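Local coordinates for protein dehydroquinate synthase (Thermus thermophilus, PDB 1UJN) that probably converts 3-deoxy-D-arabino-heptulosonate 7-phosphate to 3-dehydroquinate with release of phosphate, the second step of the chorismate pathway, using NAD(+) and a divalent zinc or cobalt ion, at residues Leu261-Leu265 and Leu325-Leu330; Leu289-Leu294 and Leu330-Phe334. All coordinates share one frame; numbering follows the deposited sequence.

Interaction 1: Leu261-Leu265 and Leu325-Leu330; sequences LGRAL and LPEGLL
The last turn of helix 247-264 meets the first turn of helix 327-342 with L261 lying nearest L330 and A264 nearest L329, their CA atoms 7.3 and 7.6 Å apart, and the contact is purely apolar. L261 reaches in with CD2, which sits among three leucines: 3.5 Å from L329 CD2, and farther off from L325 CD1 and L330 CD2. L265, the first residue beyond the helical conformation, divides its two methyls between two partners. Its CD1 rests 3.7 Å from L325 CD2, while its CD2 presses on L329 CD1 at 3.4 Å, a snug fit for two methyl carbons whose side chains meet at about a right angle. L329 forks in the same way: with CG anti to the backbone N (chi1 -169°), its branches part toward L265 and L261, and CD2 also approaches A264 CB, at a longer 4.3 Å. This is helix-end packing within the helical C-terminal half of the dehydroquinate synthase fold, where strand 311-314 provides a floor: W311 touches L261, L325 and L330, and V313 touches L265. P326 holds the N-cap position of the later helix, and its carbonyl O takes the backbone N-H of both L329 and L330, which fixes the turn that presents L329. The side chain of L261 is about 11 Å from that of H231, a predicted zinc ligand.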
ATOM      1  N   LEU A 261     -24.998  27.538  -8.502  1.00 26.70           N
ATOM      2  CA  LEU A 261     -25.712  26.407  -9.087  1.00 29.15           C
ATOM      3  C   LEU A 261     -26.945  26.127  -8.230  1.00 29.45           C
ATOM      4  O   LEU A 261     -28.035  25.858  -8.745  1.00 30.11           O
ATOM      5  CB  LEU A 261     -24.822  25.166  -9.113  1.00 30.73           C
ATOM      6  CG  LEU A 261     -23.577  25.228  -9.997  1.00 29.90           C
ATOM      7  CD1 LEU A 261     -22.742  23.980  -9.797  1.00 32.80           C
ATOM      8  CD2 LEU A 261     -23.993  25.375 -11.454  1.00 35.27           C
ATOM      9  N   GLY A 262     -26.764  26.193  -6.914  1.00 28.25           N
ATOM     10  CA  GLY A 262     -27.868  25.947  -6.005  1.00 28.29           C
ATOM     11  C   GLY A 262     -28.973  26.971  -6.177  1.00 29.95           C
ATOM     12  O   GLY A 262     -30.156  26.632  -6.158  1.00 29.77           O
ATOM     13  N   ARG A 263     -28.589  28.229  -6.354  1.00 29.85           N
ATOM     14  CA  ARG A 263     -29.565  29.299  -6.526  1.00 32.78           C
ATOM     15  C   ARG A 263     -30.391  29.076  -7.787  1.00 34.02           C
ATOM     16  O   ARG A 263     -31.615  29.220  -7.773  1.00 33.37           O
ATOM     17  CB  ARG A 263     -28.858  30.650  -6.608  1.00 35.35           C
ATOM     18  CG  ARG A 263     -29.796  31.845  -6.549  1.00 39.61           C
ATOM     19  CD  ARG A 263     -29.045  33.144  -6.795  1.00 42.23           C
ATOM     20  NE  ARG A 263     -28.537  33.229  -8.163  1.00 45.65           N
ATOM     21  CZ  ARG A 263     -27.790  34.229  -8.628  1.00 46.08           C
ATOM     22  NH1 ARG A 263     -27.455  35.241  -7.833  1.00 47.55           N
ATOM     23  NH2 ARG A 263     -27.379  34.218  -9.888  1.00 45.23           N
ATOM     24  N   ALA A 264     -29.713  28.717  -8.873  1.00 34.05           N
ATOM     25  CA  ALA A 264     -30.375  28.478 -10.150  1.00 35.37           C
ATOM     26  C   ALA A 264     -31.361  27.316 -10.085  1.00 36.70           C
ATOM     27  O   ALA A 264     -32.343  27.287 -10.832  1.00 35.84           O
ATOM     28  CB  ALA A 264     -29.339  28.213 -11.226  1.00 33.88           C
ATOM     29  N   LEU A 265     -31.092  26.358  -9.199  1.00 36.42           N
ATOM     30  CA  LEU A 265     -31.957  25.194  -9.043  1.00 36.64           C
ATOM     31  C   LEU A 265     -33.032  25.401  -7.982  1.00 36.25           C
ATOM     32  O   LEU A 265     -33.648  24.442  -7.517  1.00 37.93           O
ATOM     33  CB  LEU A 265     -31.127  23.954  -8.697  1.00 35.82           C
ATOM     34  CG  LEU A 265     -30.193  23.434  -9.794  1.00 38.01           C
ATOM     35  CD1 LEU A 265     -29.499  22.171  -9.308  1.00 37.15           C
ATOM     36  CD2 LEU A 265     -30.988  23.142 -11.066  1.00 38.30           C
ATOM     37  N   LEU A 325     -25.790  18.428 -14.659  1.00 43.35           N
ATOM     38  CA  LEU A 325     -26.530  19.647 -14.956  1.00 44.36           C
ATOM     39  C   LEU A 325     -26.469  20.020 -16.431  1.00 44.67           C
ATOM     40  O   LEU A 325     -25.466  19.777 -17.100  1.00 44.46           O
ATOM     41  CB  LEU A 325     -25.977  20.803 -14.113  1.00 45.15           C
ATOM     42  CG  LEU A 325     -26.050  20.636 -12.590  1.00 45.25           C
ATOM     43  CD1 LEU A 325     -25.187  21.688 -11.912  1.00 44.92           C
ATOM     44  CD2 LEU A 325     -27.496  20.740 -12.132  1.00 44.46           C
ATOM     45  N   PRO A 326     -27.554  20.607 -16.962  1.00 45.20           N
ATOM     46  CA  PRO A 326     -27.562  21.002 -18.373  1.00 44.77           C
ATOM     47  C   PRO A 326     -26.430  22.004 -18.588  1.00 45.04           C
ATOM     48  O   PRO A 326     -26.252  22.920 -17.781  1.00 45.16           O
ATOM     49  CB  PRO A 326     -28.937  21.647 -18.545  1.00 45.55           C
ATOM     50  CG  PRO A 326     -29.781  20.931 -17.534  1.00 45.27           C
ATOM     51  CD  PRO A 326     -28.863  20.872 -16.335  1.00 45.48           C
ATOM     52  N   GLU A 327     -25.660  21.833 -19.658  1.00 44.57           N
ATOM     53  CA  GLU A 327     -24.555  22.742 -19.936  1.00 44.49           C
ATOM     54  C   GLU A 327     -25.022  24.193 -19.895  1.00 42.64           C
ATOM     55  O   GLU A 327     -24.276  25.084 -19.485  1.00 41.74           O
ATOM     56  CB  GLU A 327     -23.941  22.438 -21.304  1.00 46.93           C
ATOM     57  CG  GLU A 327     -22.822  23.395 -21.703  1.00 50.83           C
ATOM     58  CD  GLU A 327     -22.205  23.051 -23.048  1.00 52.68           C
ATOM     59  OE1 GLU A 327     -21.327  23.812 -23.514  1.00 55.40           O
ATOM     60  OE2 GLU A 327     -22.595  22.022 -23.637  1.00 54.15           O
ATOM     61  N   GLY A 328     -26.261  24.423 -20.320  1.00 40.80           N
ATOM     62  CA  GLY A 328     -26.806  25.768 -20.321  1.00 38.95           C
ATOM     63  C   GLY A 328     -26.851  26.379 -18.934  1.00 37.04           C
ATOM     64  O   GLY A 328     -26.685  27.589 -18.777  1.00 37.19           O
ATOM     65  N   LEU A 329     -27.081  25.541 -17.928  1.00 36.37           N
ATOM     66  CA  LEU A 329     -27.144  25.990 -16.541  1.00 37.09           C
ATOM     67  C   LEU A 329     -25.733  26.302 -16.044  1.00 35.61           C
ATOM     68  O   LEU A 329     -25.506  27.312 -15.376  1.00 34.98           O
ATOM     69  CB  LEU A 329     -27.784  24.905 -15.672  1.00 39.73           C
ATOM     70  CG  LEU A 329     -28.190  25.245 -14.235  1.00 43.51           C
ATOM     71  CD1 LEU A 329     -29.131  24.170 -13.716  1.00 45.46           C
ATOM     72  CD2 LEU A 329     -26.962  25.357 -13.345  1.00 45.46           C
ATOM     73  N   LEU A 330     -24.789  25.428 -16.376  1.00 34.27           N
ATOM     74  CA  LEU A 330     -23.401  25.617 -15.973  1.00 34.14           C
ATOM     75  C   LEU A 330     -22.839  26.874 -16.631  1.00 35.02           C
ATOM     76  O   LEU A 330     -22.122  27.655 -16.005  1.00 32.01           O
ATOM     77  CB  LEU A 330     -22.564  24.406 -16.390  1.00 32.89           C
ATOM     78  CG  LEU A 330     -23.021  23.038 -15.872  1.00 34.06           C
ATOM     79  CD1 LEU A 330     -22.204  21.952 -16.553  1.00 34.63           C
ATOM     80  CD2 LEU A 330     -22.867  22.969 -14.356  1.00 32.44           C
TER

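Interaction 2: Leu289-Leu294 and Leu330-Phe334; sequences LAFEDL and LREAF
One face of the F291 ring is covered by the backbone of R331, whose CA stands 3.8 Å from the ring centroid and only 9° off the normal in a CH-pi contact; R331 NH2 lies at the ring edge, in its plane. The arginine thus wraps around the phenyl group: from CA over the face, a chi1 of -163° sends the chain away from the backbone N and a bend at chi3 brings the guanidinium round so that its own face receives F291 CD2, 3.5 Å from CZ. Ring and guanidinium planes are 65° apart, so the two groups do not stack flat. At the guanidinium edge, NH1 donates to E292 OE1 at 3.1 Å in a nearly straight hydrogen bond, completing a salt bridge; the N-H approaches from above the carboxylate plane. NH2 has a second charge partner in E327. A leucine in place of R331 would probably leave E292 and E327 without their shared counter-charge and uncover the edge of the F291 ring. The F334 ring carries L294 CD2 over one face, 4.2 Å from its centroid and displaced from the ring centre, while L289 CD1 comes obliquely to CZ at 3.5 Å. F291 CD1 packs against F334 CB, and F291 CZ against L330 CB, 3.7 Å away. Behind L289 and L294 stands helix 231-240. The whole is a buried cluster of aromatic and leucine side chains, with the salt bridge beside it, packing the short, weakly bonded helical turn at 291-294 onto helix 327-342 in the mainly helical C-terminal part of the dehydroquinate synthase fold.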
ATOM      1  N   LEU A 289     -10.679  33.447 -17.947  1.00 42.57           N
ATOM      2  CA  LEU A 289     -11.130  32.095 -18.226  1.00 45.10           C
ATOM      3  C   LEU A 289     -12.485  32.091 -18.929  1.00 46.45           C
ATOM      4  O   LEU A 289     -13.383  32.853 -18.578  1.00 46.66           O
ATOM      5  CB  LEU A 289     -11.200  31.303 -16.916  1.00 46.39           C
ATOM      6  CG  LEU A 289     -11.412  32.150 -15.653  1.00 48.29           C
ATOM      7  CD1 LEU A 289     -12.785  32.812 -15.693  1.00 48.41           C
ATOM      8  CD2 LEU A 289     -11.274  31.274 -14.417  1.00 49.26           C
ATOM      9  N   ALA A 290     -12.615  31.238 -19.937  1.00 47.74           N
ATOM     10  CA  ALA A 290     -13.858  31.129 -20.688  1.00 49.13           C
ATOM     11  C   ALA A 290     -14.481  29.774 -20.401  1.00 50.34           C
ATOM     12  O   ALA A 290     -13.777  28.808 -20.112  1.00 50.65           O
ATOM     13  CB  ALA A 290     -13.582  31.276 -22.177  1.00 48.62           C
ATOM     14  N   PHE A 291     -15.805  29.701 -20.476  1.00 51.92           N
ATOM     15  CA  PHE A 291     -16.499  28.451 -20.216  1.00 54.02           C
ATOM     16  C   PHE A 291     -16.011  27.348 -21.150  1.00 55.56           C
ATOM     17  O   PHE A 291     -15.900  26.190 -20.747  1.00 55.76           O
ATOM     18  CB  PHE A 291     -18.006  28.630 -20.394  1.00 54.49           C
ATOM     19  CG  PHE A 291     -18.804  27.425 -19.992  1.00 54.06           C
ATOM     20  CD1 PHE A 291     -18.893  27.049 -18.657  1.00 53.49           C
ATOM     21  CD2 PHE A 291     -19.452  26.651 -20.950  1.00 54.99           C
ATOM     22  CE1 PHE A 291     -19.614  25.924 -18.278  1.00 53.88           C
ATOM     23  CE2 PHE A 291     -20.179  25.522 -20.582  1.00 55.05           C
ATOM     24  CZ  PHE A 291     -20.259  25.158 -19.242  1.00 54.68           C
ATOM     25  N   GLU A 292     -15.718  27.715 -22.394  1.00 57.81           N
ATOM     26  CA  GLU A 292     -15.255  26.756 -23.390  1.00 60.54           C
ATOM     27  C   GLU A 292     -13.884  26.178 -23.050  1.00 61.45           C
ATOM     28  O   GLU A 292     -13.596  25.022 -23.360  1.00 62.05           O
ATOM     29  CB  GLU A 292     -15.206  27.410 -24.774  1.00 62.05           C
ATOM     30  CG  GLU A 292     -16.513  28.061 -25.207  1.00 64.29           C
ATOM     31  CD  GLU A 292     -16.742  29.411 -24.551  1.00 65.79           C
ATOM     32  OE1 GLU A 292     -17.848  29.972 -24.704  1.00 66.80           O
ATOM     33  OE2 GLU A 292     -15.811  29.916 -23.889  1.00 67.08           O
ATOM     34  N   ASP A 293     -13.041  26.986 -22.417  1.00 62.66           N
ATOM     35  CA  ASP A 293     -11.705  26.544 -22.038  1.00 64.01           C
ATOM     36  C   ASP A 293     -11.742  25.856 -20.677  1.00 64.66           C
ATOM     37  O   ASP A 293     -10.725  25.367 -20.186  1.00 65.02           O
ATOM     38  CB  ASP A 293     -10.749  27.737 -21.985  1.00 64.78           C
ATOM     39  CG  ASP A 293     -10.721  28.516 -23.286  1.00 66.16           C
ATOM     40  OD1 ASP A 293     -10.479  27.901 -24.346  1.00 66.55           O
ATOM     41  OD2 ASP A 293     -10.941  29.746 -23.249  1.00 67.07           O
ATOM     42  N   LEU A 294     -12.925  25.827 -20.073  1.00 65.08           N
ATOM     43  CA  LEU A 294     -13.111  25.201 -18.771  1.00 65.33           C
ATOM     44  C   LEU A 294     -13.388  23.711 -18.929  1.00 65.63           C
ATOM     45  O   LEU A 294     -12.752  22.876 -18.284  1.00 65.04           O
ATOM     46  CB  LEU A 294     -14.282  25.861 -18.039  1.00 65.12           C
ATOM     47  CG  LEU A 294     -14.578  25.353 -16.627  1.00 65.22           C
ATOM     48  CD1 LEU A 294     -13.432  25.735 -15.703  1.00 65.48           C
ATOM     49  CD2 LEU A 294     -15.886  25.949 -16.126  1.00 64.75           C
ATOM     50  N   LEU A 330     -24.789  25.428 -16.376  1.00 34.27           N
ATOM     51  CA  LEU A 330     -23.401  25.617 -15.973  1.00 34.14           C
ATOM     52  C   LEU A 330     -22.839  26.874 -16.631  1.00 35.02           C
ATOM     53  O   LEU A 330     -22.122  27.655 -16.005  1.00 32.01           O
ATOM     54  CB  LEU A 330     -22.564  24.406 -16.390  1.00 32.89           C
ATOM     55  CG  LEU A 330     -23.021  23.038 -15.872  1.00 34.06           C
ATOM     56  CD1 LEU A 330     -22.204  21.952 -16.553  1.00 34.63           C
ATOM     57  CD2 LEU A 330     -22.867  22.969 -14.356  1.00 32.44           C
ATOM     58  N   ARG A 331     -23.177  27.062 -17.901  1.00 35.38           N
ATOM     59  CA  ARG A 331     -22.716  28.211 -18.650  1.00 36.98           C
ATOM     60  C   ARG A 331     -23.237  29.488 -18.012  1.00 36.91           C
ATOM     61  O   ARG A 331     -22.518  30.461 -17.829  1.00 37.11           O
ATOM     62  CB  ARG A 331     -23.241  28.090 -20.082  1.00 39.38           C
ATOM     63  CG  ARG A 331     -22.495  29.006 -21.052  1.00 44.31           C
ATOM     64  CD  ARG A 331     -22.978  28.829 -22.496  1.00 47.35           C
ATOM     65  NE  ARG A 331     -22.325  27.675 -23.120  1.00 51.14           N
ATOM     66  CZ  ARG A 331     -21.158  27.895 -23.754  1.00 51.89           C
ATOM     67  NH1 ARG A 331     -20.643  29.113 -23.794  1.00 53.47           N
ATOM     68  NH2 ARG A 331     -20.517  26.875 -24.331  1.00 53.31           N
ATOM     69  N   GLU A 332     -24.520  29.470 -17.666  1.00 37.03           N
ATOM     70  CA  GLU A 332     -25.184  30.602 -17.030  1.00 37.18           C
ATOM     71  C   GLU A 332     -24.535  30.920 -15.683  1.00 34.22           C
ATOM     72  O   GLU A 332     -24.249  32.073 -15.376  1.00 32.68           O
ATOM     73  CB  GLU A 332     -26.664  30.267 -16.814  1.00 41.27           C
ATOM     74  CG  GLU A 332     -27.475  31.340 -16.108  1.00 47.72           C
ATOM     75  CD  GLU A 332     -28.041  32.378 -17.061  1.00 51.83           C
ATOM     76  OE1 GLU A 332     -28.745  31.986 -18.020  1.00 53.11           O
ATOM     77  OE2 GLU A 332     -27.789  33.585 -16.848  1.00 52.34           O
ATOM     78  N   ALA A 333     -24.315  29.883 -14.883  1.00 32.34           N
ATOM     79  CA  ALA A 333     -23.713  30.049 -13.563  1.00 30.55           C
ATOM     80  C   ALA A 333     -22.282  30.564 -13.657  1.00 29.77           C
ATOM     81  O   ALA A 333     -21.861  31.384 -12.845  1.00 30.72           O
ATOM     82  CB  ALA A 333     -23.741  28.728 -12.809  1.00 29.32           C
ATOM     83  N   PHE A 334     -21.531  30.079 -14.641  1.00 29.86           N
ATOM     84  CA  PHE A 334     -20.149  30.515 -14.802  1.00 31.80           C
ATOM     85  C   PHE A 334     -20.115  32.005 -15.127  1.00 32.45           C
ATOM     86  O   PHE A 334     -19.273  32.741 -14.614  1.00 30.65           O
ATOM     87  CB  PHE A 334     -19.454  29.726 -15.913  1.00 32.53           C
ATOM     88  CG  PHE A 334     -17.961  29.914 -15.944  1.00 34.92           C
ATOM     89  CD1 PHE A 334     -17.171  29.463 -14.888  1.00 34.22           C
ATOM     90  CD2 PHE A 334     -17.347  30.551 -17.016  1.00 36.71           C
ATOM     91  CE1 PHE A 334     -15.791  29.645 -14.901  1.00 35.51           C
ATOM     92  CE2 PHE A 334     -15.961  30.740 -17.040  1.00 37.54           C
ATOM     93  CZ  PHE A 334     -15.182  30.285 -15.978  1.00 36.36           C
TER

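In the fold
Helix 247-264 ends at the first segment of interaction 1; the chain then passes through helix 271-281 to residues 289-294, the first segment of interaction 2, and on through the hairpin strands 311-314 and 319-323 before helix 327-342 supplies the second segment of both. Interaction 1 closes a loop of 59 residues and interaction 2 one of 35, and the two cross, sharing L330. With centres 11 Å apart, they also touch directly: E327 CG lies 3.6 Å from F291 CE2, and L261 CD2 is 3.6 Å from A333 CB. Together they fasten the start of the C-terminal helix to both helix 247-264 and helix 291-294.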